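Local atomic coordinates of methyltransferase (Pyrococcus horikoshii, PDB entry 1IXK), a protein that probably transfers a methyl group from S-adenosyl-L-methionine to carbon 5 of a cytosine in RNA, perhaps in tRNA. Residues V186-I191 / V235-I241; A137-D143 / G167-V171. One frame throughout, in Å; residues are numbered along the deposited sequence.

Overall arrangement
From the N terminus, contact 2 closes first: the end of helix 131-139 and the turn after it meet the segment that joins helix 153-166 to strand 171-174, closing a loop that holds strand 145-149 and helix 153-166. Contact 1 opens only after that one has closed; strand 188-194 pairs with the chain leaving helix 215-235, across a long connection that includes that helix. The two are in series, neither nested nor crossed, with centres about 18 Å apart. Together they illustrate two ways of joining successive strand-helix units of an open sheet: contact 2 ties helix ends together beside the sheet, whereas contact 1 is part of the sheet itself.

Contact 1 of 2, residues V186-I191 / V235-I241; sequences VEFDKI and VLKPGGI
The Phe188 ring meets Val235 along one side: the carbonyl O of Val235 lies at its edge, in the ring plane and 3.7 Å from CD2, while Val235 CG2 approaches the same CD2 obliquely. One face carries Val186 CG1, offset toward the rim. Val235 CG2 also receives Ile191 CD1 at 3.6 Å, the two side chains crossing at about a right angle, and Leu236 CD1 lies against Ile191 CG1. A second flat group at the contact is the Asp189 carboxylate. Lys237 NZ reaches its OD1 at 2.7 Å on the anti side, 32° out of the carboxylate plane, in a salt bridge. Lys237 has CG between its backbone N and carbonyl carbon (chi1 66°), and from there the extended chain runs over the Asp189 backbone to that oxygen. OD2 accepts a hydrogen bond from the backbone N of Ile121, so both carboxylate oxygens are engaged.

The backbones carry the parallel pairing of a beta-alpha-beta crossover, strand 188-194 to 240-246 by way of helix 215-235, in the Rossmann-like fold of class I methyltransferases. Phe188 N donates to Val235 O at 2.9 Å, and Lys237 N returns a bond to Phe188 O at the same length. A type II turn from Lys237 to Gly240 then interrupts the second segment. Beyond it the pairing resumes, with Ile241 N on Asp189 O at 3.2 Å and Ile191 N on Ile241 O at 2.9 Å. Gly240 has no room for a beta carbon, which would run into Leu236 CD1. Lys190 and Ile241 lie side by side, CD of the lysine 3.6 Å from CB of the isoleucine; the lysine NZ forms a salt bridge with Glu120, just before strand 121-124.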
# COMPACT_ATOMS: atom_id res chain seq x y z
N VAL A 186 14.35 -17.89 8.55
CA VAL A 186 14.08 -16.91 9.59
C VAL A 186 12.57 -16.87 9.87
O VAL A 186 11.77 -16.97 8.95
CB VAL A 186 14.54 -15.50 9.17
CG1 VAL A 186 14.07 -14.47 10.18
CG2 VAL A 186 16.06 -15.46 9.07
N GLU A 187 12.20 -16.76 11.14
CA GLU A 187 10.80 -16.68 11.54
C GLU A 187 10.50 -15.20 11.78
O GLU A 187 11.20 -14.55 12.54
CB GLU A 187 10.56 -17.47 12.83
CG GLU A 187 11.48 -17.07 13.98
CD GLU A 187 12.95 -17.33 13.69
OE1 GLU A 187 13.32 -18.52 13.54
OE2 GLU A 187 13.73 -16.36 13.60
N PHE A 188 9.46 -14.69 11.14
CA PHE A 188 9.12 -13.27 11.24
C PHE A 188 7.99 -12.90 12.18
O PHE A 188 7.02 -13.65 12.33
CB PHE A 188 8.80 -12.72 9.85
CG PHE A 188 9.98 -12.69 8.93
CD1 PHE A 188 10.81 -11.58 8.87
CD2 PHE A 188 10.29 -13.79 8.13
CE1 PHE A 188 11.94 -11.56 8.05
CE2 PHE A 188 11.41 -13.79 7.30
CZ PHE A 188 12.23 -12.66 7.26
N ASP A 189 8.11 -11.73 12.80
CA ASP A 189 7.07 -11.21 13.69
C ASP A 189 6.03 -10.50 12.84
O ASP A 189 4.83 -10.60 13.10
CB ASP A 189 7.64 -10.17 14.67
CG ASP A 189 8.59 -10.76 15.69
OD1 ASP A 189 8.19 -11.73 16.37
OD2 ASP A 189 9.72 -10.25 15.81
N LYS A 190 6.50 -9.78 11.82
CA LYS A 190 5.62 -9.00 10.95
C LYS A 190 6.05 -9.08 9.48
O LYS A 190 7.25 -9.13 9.18
CB LYS A 190 5.66 -7.52 11.34
CG LYS A 190 5.27 -7.20 12.77
CD LYS A 190 3.79 -7.32 12.98
CE LYS A 190 3.31 -6.36 14.06
NZ LYS A 190 4.05 -6.49 15.33
N ILE A 191 5.07 -9.09 8.59
CA ILE A 191 5.35 -9.14 7.15
C ILE A 191 4.50 -8.13 6.40
O ILE A 191 3.29 -8.04 6.61
CB ILE A 191 5.08 -10.54 6.57
CG1 ILE A 191 6.05 -11.54 7.20
CG2 ILE A 191 5.23 -10.52 5.04
CD1 ILE A 191 5.93 -12.94 6.67
N VAL A 235 6.58 -18.22 6.52
CA VAL A 235 7.69 -17.81 7.36
C VAL A 235 7.25 -16.95 8.54
O VAL A 235 8.07 -16.50 9.34
CB VAL A 235 8.74 -17.02 6.54
CG1 VAL A 235 9.29 -17.90 5.41
CG2 VAL A 235 8.11 -15.76 5.95
N LEU A 236 5.95 -16.73 8.66
CA LEU A 236 5.41 -15.93 9.75
C LEU A 236 5.27 -16.76 11.02
O LEU A 236 4.83 -17.90 10.98
CB LEU A 236 4.05 -15.37 9.34
CG LEU A 236 3.40 -14.35 10.28
CD1 LEU A 236 4.27 -13.11 10.35
CD2 LEU A 236 2.01 -13.99 9.76
N LYS A 237 5.64 -16.18 12.16
CA LYS A 237 5.54 -16.88 13.43
C LYS A 237 4.07 -16.99 13.83
O LYS A 237 3.23 -16.21 13.37
CB LYS A 237 6.26 -16.09 14.52
CG LYS A 237 5.58 -14.76 14.81
CD LYS A 237 6.10 -14.08 16.06
CE LYS A 237 5.33 -12.78 16.32
NZ LYS A 237 5.79 -12.08 17.54
N PRO A 238 3.73 -17.98 14.67
CA PRO A 238 2.33 -18.09 15.08
C PRO A 238 2.03 -16.82 15.87
O PRO A 238 2.86 -16.37 16.67
CB PRO A 238 2.32 -19.34 15.95
CG PRO A 238 3.40 -20.18 15.32
CD PRO A 238 4.50 -19.16 15.10
N GLY A 239 0.86 -16.24 15.65
CA GLY A 239 0.52 -15.01 16.34
C GLY A 239 1.09 -13.82 15.60
O GLY A 239 0.85 -12.67 15.99
N GLY A 240 1.85 -14.08 14.54
CA GLY A 240 2.45 -13.02 13.75
C GLY A 240 1.44 -12.30 12.88
O GLY A 240 0.34 -12.81 12.64
N ILE A 241 1.80 -11.11 12.40
CA ILE A 241 0.90 -10.31 11.58
C ILE A 241 1.44 -10.05 10.18
O ILE A 241 2.63 -9.77 9.99
CB ILE A 241 0.65 -8.92 12.23
CG1 ILE A 241 0.20 -9.08 13.68
CG2 ILE A 241 -0.38 -8.13 11.41
CD1 ILE A 241 -1.13 -9.77 13.85

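Contact 2 of 2, residues A137-D143 / G167-V171; sequences AQLMRND and GVLNV
Asn142 grips the backbone of the other segment with both ends of its amide. Its OD1 takes the N-H of Leu169 at 2.7 Å, nearly straight at 172° but from above the carbonyl plane, and its ND2 gives a hydrogen to Gly167 O at 2.9 Å, close to the amide plane. Asn170 answers in the reverse direction: its ND2 donates to Asp143 O at 3.0 Å. CG of Asn170 sits between backbone N and carbonyl carbon (chi1 65°), turning the amide toward the helix end, where OD1 is buried against Ala137 CB without a polar partner. Ala137 CB is also pressed tightly on Val168 CG1, 3.4 Å away.

Schellman motifs end both helices within the Rossmann-like domain, 131-139 at Arg141 and 153-166 at Gly167. With an alanine here in place of the Asn142 amide, Leu169 N and Gly167 O would probably lose these partners and the loop would be less firmly tied to the helix end. Asn142 is itself placed by a type I' turn from Met140 to Asp143, closed by Asp143 N on Met140 O, and by its own N bonding Ala137 O. Farther out, Ile146 of strand 145-149 touches Ala137, Met140 and Asn170.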
# COMPACT_ATOMS: atom_id res chain seq x y z
N ALA A 137 11.00 1.24 9.13
CA ALA A 137 12.20 1.54 9.91
C ALA A 137 11.99 2.62 10.97
O ALA A 137 12.45 2.47 12.10
CB ALA A 137 13.35 1.94 8.98
N GLN A 138 11.32 3.72 10.63
CA GLN A 138 11.13 4.77 11.62
C GLN A 138 10.11 4.34 12.68
O GLN A 138 10.21 4.73 13.84
CB GLN A 138 10.75 6.11 10.96
CG GLN A 138 9.39 6.19 10.29
CD GLN A 138 9.16 7.54 9.62
OE1 GLN A 138 9.80 7.87 8.62
NE2 GLN A 138 8.25 8.34 10.18
N LEU A 139 9.14 3.52 12.29
CA LEU A 139 8.15 3.05 13.24
C LEU A 139 8.83 2.12 14.24
O LEU A 139 8.43 2.02 15.40
CB LEU A 139 7.01 2.32 12.50
CG LEU A 139 6.06 3.21 11.69
CD1 LEU A 139 5.18 2.35 10.79
CD2 LEU A 139 5.20 4.04 12.64
N MSE A 140 9.89 1.45 13.78
CA MSE A 140 10.66 0.54 14.63
C MSE A 140 11.78 1.29 15.36
O MSE A 140 12.54 0.70 16.13
CB MSE A 140 11.25 -0.59 13.78
CG MSE A 140 10.19 -1.48 13.10
SE MSE A 140 10.81 -2.57 11.76
CE MSE A 140 11.58 -3.81 12.70
N ARG A 141 11.87 2.60 15.11
CA ARG A 141 12.88 3.44 15.74
C ARG A 141 14.30 2.89 15.60
O ARG A 141 15.08 2.87 16.56
CB ARG A 141 12.53 3.65 17.21
CG ARG A 141 11.16 4.29 17.38
CD ARG A 141 10.79 4.52 18.83
NE ARG A 141 9.47 5.14 18.95
CZ ARG A 141 8.93 5.55 20.09
NH1 ARG A 141 9.59 5.40 21.23
NH2 ARG A 141 7.73 6.12 20.09
N ASN A 142 14.63 2.44 14.40
CA ASN A 142 15.94 1.89 14.08
C ASN A 142 16.38 0.73 14.97
O ASN A 142 17.58 0.52 15.18
CB ASN A 142 17.01 2.99 14.11
CG ASN A 142 17.33 3.53 12.72
OD1 ASN A 142 17.19 2.82 11.73
ND2 ASN A 142 17.77 4.78 12.66
N ASP A 143 15.42 -0.02 15.48
CA ASP A 143 15.70 -1.18 16.31
C ASP A 143 15.03 -2.33 15.57
O ASP A 143 14.20 -2.09 14.70
CB ASP A 143 15.12 -1.02 17.71
CG ASP A 143 15.46 -2.19 18.62
OD1 ASP A 143 16.42 -2.92 18.31
OD2 ASP A 143 14.77 -2.37 19.65
N GLY A 167 18.79 8.09 7.31
CA GLY A 167 19.36 7.65 8.57
C GLY A 167 18.83 6.31 9.04
O GLY A 167 18.83 6.02 10.24
N VAL A 168 18.38 5.49 8.10
CA VAL A 168 17.85 4.16 8.42
C VAL A 168 19.00 3.19 8.62
O VAL A 168 19.84 3.02 7.73
CB VAL A 168 16.93 3.67 7.29
CG1 VAL A 168 16.48 2.23 7.57
CG2 VAL A 168 15.72 4.60 7.18
N LEU A 169 19.03 2.52 9.77
CA LEU A 169 20.13 1.60 10.09
C LEU A 169 19.75 0.14 10.27
O LEU A 169 20.64 -0.70 10.44
CB LEU A 169 20.81 2.08 11.38
CG LEU A 169 21.28 3.53 11.44
CD1 LEU A 169 21.72 3.89 12.85
CD2 LEU A 169 22.43 3.72 10.46
N ASN A 170 18.46 -0.18 10.23
CA ASN A 170 18.03 -1.56 10.48
C ASN A 170 17.49 -2.36 9.30
O ASN A 170 16.82 -3.37 9.50
CB ASN A 170 16.99 -1.55 11.59
CG ASN A 170 15.73 -0.81 11.19
OD1 ASN A 170 15.71 -0.12 10.17
ND2 ASN A 170 14.68 -0.94 11.99
N VAL A 171 17.79 -1.93 8.07
CA VAL A 171 17.30 -2.65 6.90
C VAL A 171 18.40 -3.46 6.24
O VAL A 171 19.55 -3.02 6.16
CB VAL A 171 16.72 -1.68 5.84
CG1 VAL A 171 16.23 -2.46 4.61
CG2 VAL A 171 15.56 -0.88 6.43